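Local atomic coordinates of 4-alpha-glucanotransferase (Corynebacterium glutamicum, PDB entry 5B68), a protein that is an amylomaltase, or disproportionating enzyme, that couples a beta-sandwich domain to a parallel beta/alpha barrel of the TIM type. Residues 160-166 with 493-499; 383-389 with 454-460; 462-467 with 516-521. All coordinates share one frame; numbering follows the deposited sequence.

Overall arrangement
Interaction 2 lies near the centre of the chain, where two neighbouring parallel strands of the barrel are joined by backbone hydrogen bonds and a weak salt bridge. Interaction 1 is also buried, but it is mostly apolar packing, with a water-mediated link at its edge: the end of a sandwich strand lies on barrel helix 487-500. Leu494 of that helix, turned from the sandwich, packs on Ile457 and Val459 of interaction 2 and on Leu465 of interaction 3, so this one residue links interaction 1 to the other two. Interaction 3 is only partly buried; its segment 462-467 adjoins 454-460 in the sequence, and it relies on aromatic and CH-pi contacts, with an exposed tryptophan at its margin.

Interaction 1 of 3, residues 160-166 with 493-499; sequences IITPARL and ILALEAE
Ile493 meets the sandwich strand with its CG1, which lies 4.0 Å from Ile160 CG2, the two branched side chains crossing at a slant. The methyl of Thr162 comes down over the same turn of the helix, while its hydroxyl bonds with Arg524. Two residues on, Ala495 is small enough for Pro163 and Leu166 to reach the helix backbone: Pro163 CG is 3.7 Å from Ala495 O, and Leu166 CD2 comes within 3.4 Å of the same oxygen, Ala495 O. At Leu496, Pro163 CD presses to 3.4 Å from Leu496 CA, the CG-CD edge of the rigid ring set against the helix backbone, and both methyls of Leu496 gather near Ile161 O, with CD2 3.9 Å from Ile160 CG2. Ala498 again leaves the surface low, so that Leu166 CD2 settles 3.7 Å from its CB. Glu499 closes the row. Its CG is anti to the backbone N (chi1 -176°) and the chain then bends, carrying OE1 to 3.4 Å from Leu166 CA. OE2 bonds with Ser167 OG and accepts a hydrogen bond from a water that also donates weakly to Arg165 O, which suits a carboxylate at the partly exposed margin. Strand and helix directions differ by 73°, a steep crossing in which the last beta-sandwich strand and the proline turn after it rest on an outer helix of the TIM barrel.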
loop_
_atom_site.group_PDB
_atom_site.type_symbol
_atom_site.label_atom_id
_atom_site.label_comp_id
_atom_site.label_asym_id
_atom_site.label_seq_id
_atom_site.Cartn_x
_atom_site.Cartn_y
_atom_site.Cartn_z
ATOM N N ILE A 160 -10.681 17.104 -10.809
ATOM C CA ILE A 160 -10.974 15.893 -10.110
ATOM C C ILE A 160 -11.765 16.266 -8.869
ATOM O O ILE A 160 -11.285 17.031 -8.050
ATOM C CB ILE A 160 -9.665 15.210 -9.732
ATOM C CG1 ILE A 160 -8.835 14.907 -11.019
ATOM C CG2 ILE A 160 -9.960 13.917 -9.002
ATOM C CD1 ILE A 160 -7.377 14.915 -10.761
ATOM N N ILE A 161 -12.936 15.717 -8.745
ATOM C CA ILE A 161 -13.859 16.086 -7.691
ATOM C C ILE A 161 -14.002 14.898 -6.689
ATOM O O ILE A 161 -14.310 13.743 -7.068
ATOM C CB ILE A 161 -15.213 16.434 -8.309
ATOM C CG1 ILE A 161 -15.084 17.580 -9.356
ATOM C CG2 ILE A 161 -16.196 16.797 -7.232
ATOM C CD1 ILE A 161 -14.518 18.891 -8.795
ATOM N N THR A 162 -13.729 15.185 -5.429
ATOM C CA THR A 162 -13.480 14.144 -4.458
ATOM C C THR A 162 -14.517 14.230 -3.338
ATOM O O THR A 162 -15.121 15.277 -3.107
ATOM C CB THR A 162 -12.089 14.252 -3.897
ATOM O OG1 THR A 162 -11.986 15.389 -3.050
ATOM C CG2 THR A 162 -10.993 14.266 -4.979
ATOM N N PRO A 163 -14.829 13.081 -2.720
ATOM C CA PRO A 163 -15.890 13.123 -1.692
ATOM C C PRO A 163 -15.450 13.697 -0.359
ATOM O O PRO A 163 -14.319 13.472 0.100
ATOM C CB PRO A 163 -16.320 11.655 -1.581
ATOM C CG PRO A 163 -15.052 10.925 -1.864
ATOM C CD PRO A 163 -14.386 11.696 -2.974
ATOM N N ALA A 164 -16.364 14.403 0.304
ATOM C CA ALA A 164 -16.083 14.906 1.625
ATOM C C ALA A 164 -15.759 13.770 2.669
ATOM O O ALA A 164 -14.887 13.937 3.475
ATOM C CB ALA A 164 -17.249 15.794 2.104
ATOM N N ARG A 165 -16.482 12.637 2.592
ATOM C CA ARG A 165 -16.354 11.572 3.565
ATOM C C ARG A 165 -16.760 10.225 2.963
ATOM O O ARG A 165 -17.765 10.094 2.255
ATOM C CB ARG A 165 -17.235 11.889 4.754
ATOM C CG ARG A 165 -16.984 11.008 6.001
ATOM C CD ARG A 165 -17.979 11.360 7.119
ATOM N NE ARG A 165 -17.893 10.427 8.270
ATOM C CZ ARG A 165 -16.921 10.402 9.171
ATOM N NH1 ARG A 165 -17.029 9.551 10.189
ATOM N NH2 ARG A 165 -15.851 11.229 9.125
ATOM N N LEU A 166 -15.941 9.226 3.226
ATOM C CA LEU A 166 -16.216 7.841 2.863
ATOM C C LEU A 166 -17.479 7.341 3.616
ATOM O O LEU A 166 -17.524 7.461 4.840
ATOM C CB LEU A 166 -15.017 6.975 3.288
ATOM C CG LEU A 166 -13.819 7.155 2.424
ATOM C CD1 LEU A 166 -12.579 6.674 3.101
ATOM C CD2 LEU A 166 -14.030 6.439 1.092
ATOM N N ILE A 493 -8.034 11.790 -3.797
ATOM C CA ILE A 493 -8.165 10.740 -4.790
ATOM C C ILE A 493 -8.276 9.348 -4.147
ATOM O O ILE A 493 -8.975 8.529 -4.644
ATOM C CB ILE A 493 -7.027 10.850 -5.813
ATOM C CG1 ILE A 493 -7.246 12.108 -6.706
ATOM C CG2 ILE A 493 -6.918 9.588 -6.701
ATOM C CD1 ILE A 493 -5.985 12.546 -7.462
ATOM N N LEU A 494 -7.549 9.067 -3.070
ATOM C CA LEU A 494 -7.742 7.854 -2.364
ATOM C C LEU A 494 -9.205 7.740 -1.912
ATOM O O LEU A 494 -9.856 6.695 -2.086
ATOM C CB LEU A 494 -6.769 7.791 -1.176
ATOM C CG LEU A 494 -6.986 6.705 -0.150
ATOM C CD1 LEU A 494 -6.802 5.358 -0.798
ATOM C CD2 LEU A 494 -5.992 6.882 0.976
ATOM N N ALA A 495 -9.753 8.808 -1.353
ATOM C CA ALA A 495 -11.146 8.792 -0.895
ATOM C C ALA A 495 -12.124 8.601 -2.065
ATOM O O ALA A 495 -13.097 7.816 -1.926
ATOM C CB ALA A 495 -11.506 10.028 -0.099
ATOM N N LEU A 496 -11.816 9.238 -3.183
ATOM C CA LEU A 496 -12.638 9.124 -4.369
ATOM C C LEU A 496 -12.664 7.691 -4.875
ATOM O O LEU A 496 -13.749 7.149 -5.055
ATOM C CB LEU A 496 -12.185 10.060 -5.465
ATOM C CG LEU A 496 -12.857 9.958 -6.855
ATOM C CD1 LEU A 496 -14.356 10.126 -6.815
ATOM C CD2 LEU A 496 -12.204 10.997 -7.757
ATOM N N GLU A 497 -11.509 7.124 -5.129
ATOM C CA GLU A 497 -11.471 5.750 -5.617
ATOM C C GLU A 497 -12.128 4.717 -4.668
ATOM O O GLU A 497 -12.865 3.799 -5.111
ATOM C CB GLU A 497 -10.088 5.397 -6.050
ATOM C CG GLU A 497 -9.658 6.071 -7.354
ATOM C CD GLU A 497 -10.547 5.735 -8.511
ATOM O OE1 GLU A 497 -10.791 4.520 -8.789
ATOM O OE2 GLU A 497 -11.026 6.695 -9.182
ATOM N N ALA A 498 -11.857 4.847 -3.374
ATOM C CA ALA A 498 -12.531 4.051 -2.373
ATOM C C ALA A 498 -14.042 4.250 -2.313
ATOM O O ALA A 498 -14.798 3.269 -2.226
ATOM C CB ALA A 498 -11.864 4.228 -0.981
ATOM N N GLU A 499 -14.511 5.488 -2.402
ATOM C CA GLU A 499 -15.925 5.748 -2.386
ATOM C C GLU A 499 -16.588 5.111 -3.597
ATOM O O GLU A 499 -17.604 4.442 -3.416
ATOM C CB GLU A 499 -16.224 7.226 -2.278
ATOM C CG GLU A 499 -17.700 7.546 -2.152
ATOM C CD GLU A 499 -18.328 7.172 -0.809
ATOM O OE1 GLU A 499 -17.639 6.661 0.054
ATOM O OE2 GLU A 499 -19.529 7.371 -0.625
HETATM O O HOH W 1 -19.886 10.444 -0.484
#

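Interaction 2 of 3, residues 383-389 with 454-460; sequences IMADLAV and SGGIRVD
The Arg458 guanidinium and the Asp386 carboxylate lie side by side and point the same way, their planes 69° apart. Asp386 OD1 sits at the edge of the guanidinium, in its plane, and receives a weak bond of 3.5 Å from Arg458 NH1; OD2 approaches obliquely, 3.4 Å from NH1. This salt bridge is therefore long and splayed, and Asp386 OD2 has a second partner in Tyr235 OH. With CG anti to the backbone N (chi1 173°) and an extended chain, Arg458 runs alongside the aspartate, bringing its CD close to the carboxylate.

Beneath the pair, the backbone of Arg458 is gripped from both ends: its N donates to Ala385 O at 2.8 Å, and its O accepts from Leu387 N at 2.8 Å. The same pattern continues in Asp460 N to Leu387 O, 3.1 Å, and is preceded by Gly455 N to Ile383 O, 2.7 Å, and by Ala385 N to Gly456 O, where the donor stands 36° out of the carbonyl plane. Gly456 has no side chain, so the Met384 methyl can fold over it; the buried N of Gly456 has no partner in the model. Met384, Asp386 and Arg458 share one face, whereas Ala385, Leu387 and Ile457 share the other and pack on helix 441-452, Leu387 CD2 meeting Ile457 CD1 at 4.1 Å. Small and branched apolar residues suit that layer. Asp460 OD2 hydrogen-bonds a bound BTB, probably from the crystallisation liquor, consistent with a pocket at the C-terminal ends of adjacent parallel strands, as in TIM barrels.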
loop_
_atom_site.group_PDB
_atom_site.type_symbol
_atom_site.label_atom_id
_atom_site.label_comp_id
_atom_site.label_asym_id
_atom_site.label_seq_id
_atom_site.Cartn_x
_atom_site.Cartn_y
_atom_site.Cartn_z
ATOM N N ILE A 383 -12.539 -9.134 0.930
ATOM C CA ILE A 383 -11.109 -8.989 0.934
ATOM C C ILE A 383 -10.768 -7.532 1.177
ATOM O O ILE A 383 -11.342 -6.659 0.563
ATOM C CB ILE A 383 -10.501 -9.420 -0.408
ATOM C CG1 ILE A 383 -10.973 -10.827 -0.785
ATOM C CG2 ILE A 383 -8.988 -9.336 -0.346
ATOM C CD1 ILE A 383 -10.863 -11.818 0.334
ATOM N N MET A 384 -9.806 -7.303 2.052
ATOM C CA MET A 384 -9.244 -5.988 2.227
ATOM C C MET A 384 -7.795 -6.077 1.760
ATOM O O MET A 384 -6.996 -6.793 2.281
ATOM C CB MET A 384 -9.390 -5.542 3.687
ATOM C CG MET A 384 -8.633 -4.304 4.092
ATOM S SD MET A 384 -8.839 -3.963 5.852
ATOM C CE MET A 384 -10.609 -3.722 5.841
ATOM N N ALA A 385 -7.501 -5.326 0.721
ATOM C CA ALA A 385 -6.196 -5.277 0.136
ATOM C C ALA A 385 -5.252 -4.345 0.915
ATOM O O ALA A 385 -5.684 -3.493 1.728
ATOM C CB ALA A 385 -6.373 -4.841 -1.337
ATOM N N ASP A 386 -3.958 -4.546 0.737
ATOM C CA ASP A 386 -2.915 -3.723 1.363
ATOM C C ASP A 386 -2.075 -3.101 0.237
ATOM O O ASP A 386 -1.659 -3.816 -0.651
ATOM C CB ASP A 386 -2.033 -4.597 2.270
ATOM C CG ASP A 386 -1.054 -3.821 3.154
ATOM O OD1 ASP A 386 -0.738 -2.636 2.968
ATOM O OD2 ASP A 386 -0.479 -4.447 4.019
ATOM N N LEU A 387 -1.806 -1.800 0.335
ATOM C CA LEU A 387 -1.039 -1.026 -0.696
ATOM C C LEU A 387 0.312 -0.740 -0.136
ATOM O O LEU A 387 0.445 -0.008 0.845
ATOM C CB LEU A 387 -1.770 0.259 -1.002
ATOM C CG LEU A 387 -1.141 1.259 -2.011
ATOM C CD1 LEU A 387 -0.892 0.594 -3.366
ATOM C CD2 LEU A 387 -2.050 2.471 -2.087
ATOM N N ALA A 388 1.350 -1.326 -0.732
ATOM C CA ALA A 388 2.680 -1.017 -0.399
ATOM C C ALA A 388 2.969 0.506 -0.647
ATOM O O ALA A 388 2.263 1.137 -1.449
ATOM C CB ALA A 388 3.575 -1.903 -1.263
ATOM N N VAL A 389 3.983 1.051 -0.006
ATOM C CA VAL A 389 4.356 2.466 -0.145
ATOM C C VAL A 389 4.975 2.790 -1.520
ATOM O O VAL A 389 4.909 3.917 -1.992
ATOM C CB VAL A 389 5.439 2.949 0.881
ATOM C CG1 VAL A 389 5.338 4.472 0.958
ATOM C CG2 VAL A 389 5.223 2.380 2.224
ATOM N N SER A 454 -11.934 -5.699 -4.042
ATOM C CA SER A 454 -11.778 -5.666 -2.613
ATOM C C SER A 454 -12.835 -4.772 -1.997
ATOM O O SER A 454 -13.414 -3.948 -2.659
ATOM C CB SER A 454 -10.384 -5.209 -2.240
ATOM O OG SER A 454 -10.207 -3.877 -2.579
ATOM N N GLY A 455 -13.106 -5.001 -0.734
ATOM C CA GLY A 455 -14.038 -4.147 -0.002
ATOM C C GLY A 455 -13.342 -3.064 0.848
ATOM O O GLY A 455 -13.981 -2.266 1.564
ATOM N N GLY A 456 -12.023 -3.081 0.876
ATOM C CA GLY A 456 -11.265 -2.142 1.654
ATOM C C GLY A 456 -9.819 -2.110 1.249
ATOM O O GLY A 456 -9.330 -3.031 0.548
ATOM N N ILE A 457 -9.152 -1.038 1.616
ATOM C CA ILE A 457 -7.730 -0.867 1.358
ATOM C C ILE A 457 -7.017 -0.366 2.608
ATOM O O ILE A 457 -7.504 0.566 3.263
ATOM C CB ILE A 457 -7.492 0.099 0.172
ATOM C CG1 ILE A 457 -6.012 0.209 -0.182
ATOM C CG2 ILE A 457 -8.084 1.498 0.424
ATOM C CD1 ILE A 457 -5.807 0.980 -1.488
ATOM N N ARG A 458 -5.904 -1.009 2.908
ATOM C CA ARG A 458 -5.038 -0.576 3.951
ATOM C C ARG A 458 -3.822 0.040 3.291
ATOM O O ARG A 458 -3.119 -0.596 2.539
ATOM C CB ARG A 458 -4.614 -1.749 4.808
ATOM C CG ARG A 458 -3.561 -1.387 5.825
ATOM C CD ARG A 458 -2.733 -2.586 6.202
ATOM N NE ARG A 458 -1.978 -2.309 7.397
ATOM C CZ ARG A 458 -0.700 -2.003 7.406
ATOM N NH1 ARG A 458 -0.027 -1.959 6.285
ATOM N NH2 ARG A 458 -0.105 -1.755 8.547
ATOM N N VAL A 459 -3.615 1.308 3.597
ATOM C CA VAL A 459 -2.559 2.133 3.000
ATOM C C VAL A 459 -1.333 2.120 3.933
ATOM O O VAL A 459 -1.340 2.790 4.948
ATOM C CB VAL A 459 -3.097 3.565 2.736
ATOM C CG1 VAL A 459 -2.030 4.480 2.165
ATOM C CG2 VAL A 459 -4.290 3.557 1.766
ATOM N N ASP A 460 -0.280 1.436 3.531
ATOM C CA ASP A 460 0.964 1.426 4.264
ATOM C C ASP A 460 1.572 2.822 4.251
ATOM O O ASP A 460 1.577 3.465 3.241
ATOM C CB ASP A 460 1.891 0.442 3.575
ATOM C CG ASP A 460 3.222 0.295 4.265
ATOM O OD1 ASP A 460 3.250 0.209 5.485
ATOM O OD2 ASP A 460 4.235 0.222 3.566
HETATM O O HOH W 2 0.831 2.926 0.693
#

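Interaction 3 of 3, residues 462-467 with 516-521; sequences VLGLFR and WVQDAL
Phe466 and Trp516 form the aromatic pair, an offset edge-to-face contact: the edge of Phe466 is directed toward the face of the six-membered ring of Trp516, centroids 5.7 Å apart and planes at 71°. A CH-pi contact covers one face of the phenylalanine, with Val517 CG1 3.6 Å from the ring centroid and only 6° off the normal. The Phe466 ring is sent toward the helix because its CG is anti to the carbonyl carbon (chi1 -60°).

Apolar contacts fill in the rim. Ala520 CB, short enough to let the ring come close, lies in its plane 3.9 Å from Phe466 CE2, and Leu521 adds its CG 3.9 Å from Phe466 CZ. Beyond the ring, Val462 CG1 and Leu521 CD1 meet tip to tip at 4.0 Å.

The charged side chain that touches across the contact is Arg467. Trp516 CZ2 lies at the edge of its guanidinium, 3.6 Å from NH1; the arginine's charge is paired with Glu514, beside the start of the helix. Here a 3-10 turn following barrel strand 456-459 packs on helix 515-523, which follows the adjacent strand 504-507, so neighbouring beta/alpha units of a TIM barrel meet.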
loop_
_atom_site.group_PDB
_atom_site.type_symbol
_atom_site.label_atom_id
_atom_site.label_comp_id
_atom_site.label_asym_id
_atom_site.label_seq_id
_atom_site.Cartn_x
_atom_site.Cartn_y
_atom_site.Cartn_z
ATOM N N VAL A 462 0.711 5.900 5.509
ATOM C CA VAL A 462 -0.266 6.858 5.021
ATOM C C VAL A 462 0.273 8.285 5.055
ATOM O O VAL A 462 -0.158 9.130 4.312
ATOM C CB VAL A 462 -1.592 6.756 5.757
ATOM C CG1 VAL A 462 -1.471 7.312 7.149
ATOM C CG2 VAL A 462 -2.684 7.433 4.955
ATOM N N LEU A 463 1.210 8.551 5.950
ATOM C CA LEU A 463 1.861 9.899 5.973
ATOM C C LEU A 463 2.442 10.352 4.624
ATOM O O LEU A 463 2.509 11.555 4.369
ATOM C CB LEU A 463 2.902 9.965 7.065
ATOM C CG LEU A 463 3.540 11.335 7.303
ATOM C CD1 LEU A 463 2.589 12.424 7.781
ATOM C CD2 LEU A 463 4.758 11.175 8.229
ATOM N N GLY A 464 2.811 9.372 3.787
ATOM C CA GLY A 464 3.251 9.545 2.413
ATOM C C GLY A 464 2.256 10.187 1.489
ATOM O O GLY A 464 2.622 10.570 0.364
ATOM N N LEU A 465 1.012 10.311 1.904
ATOM C CA LEU A 465 0.034 11.096 1.141
ATOM C C LEU A 465 0.312 12.594 1.368
ATOM O O LEU A 465 -0.256 13.443 0.644
ATOM C CB LEU A 465 -1.364 10.724 1.555
ATOM C CG LEU A 465 -1.785 9.237 1.368
ATOM C CD1 LEU A 465 -3.166 9.067 1.988
ATOM C CD2 LEU A 465 -1.868 8.825 -0.054
ATOM N N PHE A 466 1.080 12.929 2.432
ATOM C CA PHE A 466 1.394 14.280 2.815
ATOM C C PHE A 466 2.821 14.670 2.458
ATOM O O PHE A 466 3.068 15.767 1.980
ATOM C CB PHE A 466 1.122 14.487 4.319
ATOM C CG PHE A 466 -0.324 14.226 4.707
ATOM C CD1 PHE A 466 -0.779 12.934 4.895
ATOM C CD2 PHE A 466 -1.218 15.279 4.845
ATOM C CE1 PHE A 466 -2.086 12.698 5.252
ATOM C CE2 PHE A 466 -2.520 15.044 5.170
ATOM C CZ PHE A 466 -2.981 13.723 5.355
ATOM N N ARG A 467 3.766 13.822 2.825
ATOM C CA ARG A 467 5.157 14.086 2.632
ATOM C C ARG A 467 5.918 12.760 2.678
ATOM O O ARG A 467 5.433 11.772 3.274
ATOM C CB ARG A 467 5.635 15.053 3.755
ATOM C CG ARG A 467 5.618 14.396 5.127
ATOM C CD ARG A 467 5.854 15.409 6.230
ATOM N NE ARG A 467 4.706 16.275 6.467
ATOM C CZ ARG A 467 4.132 16.450 7.657
ATOM N NH1 ARG A 467 3.098 17.236 7.759
ATOM N NH2 ARG A 467 4.557 15.796 8.728
ATOM N N TRP A 516 -3.265 18.838 11.933
ATOM C CA TRP A 516 -3.933 19.060 10.612
ATOM C C TRP A 516 -3.916 17.768 9.731
ATOM O O TRP A 516 -4.852 17.522 8.983
ATOM C CB TRP A 516 -3.377 20.226 9.856
ATOM C CG TRP A 516 -2.029 20.145 9.311
ATOM C CD1 TRP A 516 -0.847 20.530 9.934
ATOM C CD2 TRP A 516 -1.658 19.706 7.981
ATOM N NE1 TRP A 516 0.213 20.335 9.073
ATOM C CE2 TRP A 516 -0.247 19.854 7.873
ATOM C CE3 TRP A 516 -2.374 19.197 6.901
ATOM C CZ2 TRP A 516 0.461 19.456 6.771
ATOM C CZ3 TRP A 516 -1.664 18.826 5.740
ATOM C CH2 TRP A 516 -0.241 18.970 5.695
ATOM N N VAL A 517 -2.855 16.985 9.858
ATOM C CA VAL A 517 -2.688 15.755 9.085
ATOM C C VAL A 517 -3.704 14.722 9.570
ATOM O O VAL A 517 -4.432 14.180 8.754
ATOM C CB VAL A 517 -1.237 15.245 9.182
ATOM C CG1 VAL A 517 -1.019 13.897 8.542
ATOM C CG2 VAL A 517 -0.251 16.293 8.674
ATOM N N GLN A 518 -3.739 14.457 10.891
ATOM C CA GLN A 518 -4.701 13.581 11.510
ATOM C C GLN A 518 -6.106 14.002 11.112
ATOM O O GLN A 518 -6.890 13.185 10.697
ATOM C CB GLN A 518 -4.561 13.653 13.032
ATOM C CG GLN A 518 -3.247 13.016 13.487
ATOM C CD GLN A 518 -3.135 12.828 14.997
ATOM O OE1 GLN A 518 -3.728 13.583 15.764
ATOM N NE2 GLN A 518 -2.350 11.819 15.426
ATOM N N ASP A 519 -6.395 15.285 11.144
ATOM C CA ASP A 519 -7.703 15.773 10.833
ATOM C C ASP A 519 -8.055 15.624 9.350
ATOM O O ASP A 519 -9.216 15.344 9.013
ATOM C CB ASP A 519 -7.881 17.251 11.252
ATOM C CG ASP A 519 -7.972 17.428 12.771
ATOM O OD1 ASP A 519 -8.218 16.423 13.471
ATOM O OD2 ASP A 519 -7.760 18.562 13.268
ATOM N N ALA A 520 -7.092 15.842 8.502
ATOM C CA ALA A 520 -7.344 15.695 7.050
ATOM C C ALA A 520 -7.775 14.233 6.740
ATOM O O ALA A 520 -8.628 14.032 5.912
ATOM C CB ALA A 520 -6.116 16.033 6.260
ATOM N N LEU A 521 -7.231 13.274 7.460
ATOM C CA LEU A 521 -7.591 11.844 7.288
ATOM C C LEU A 521 -8.940 11.545 7.919
ATOM O O LEU A 521 -9.859 11.036 7.277
ATOM C CB LEU A 521 -6.516 10.929 7.805
ATOM C CG LEU A 521 -5.161 10.977 7.061
ATOM C CD1 LEU A 521 -4.126 10.227 7.853
ATOM C CD2 LEU A 521 -5.280 10.490 5.621
#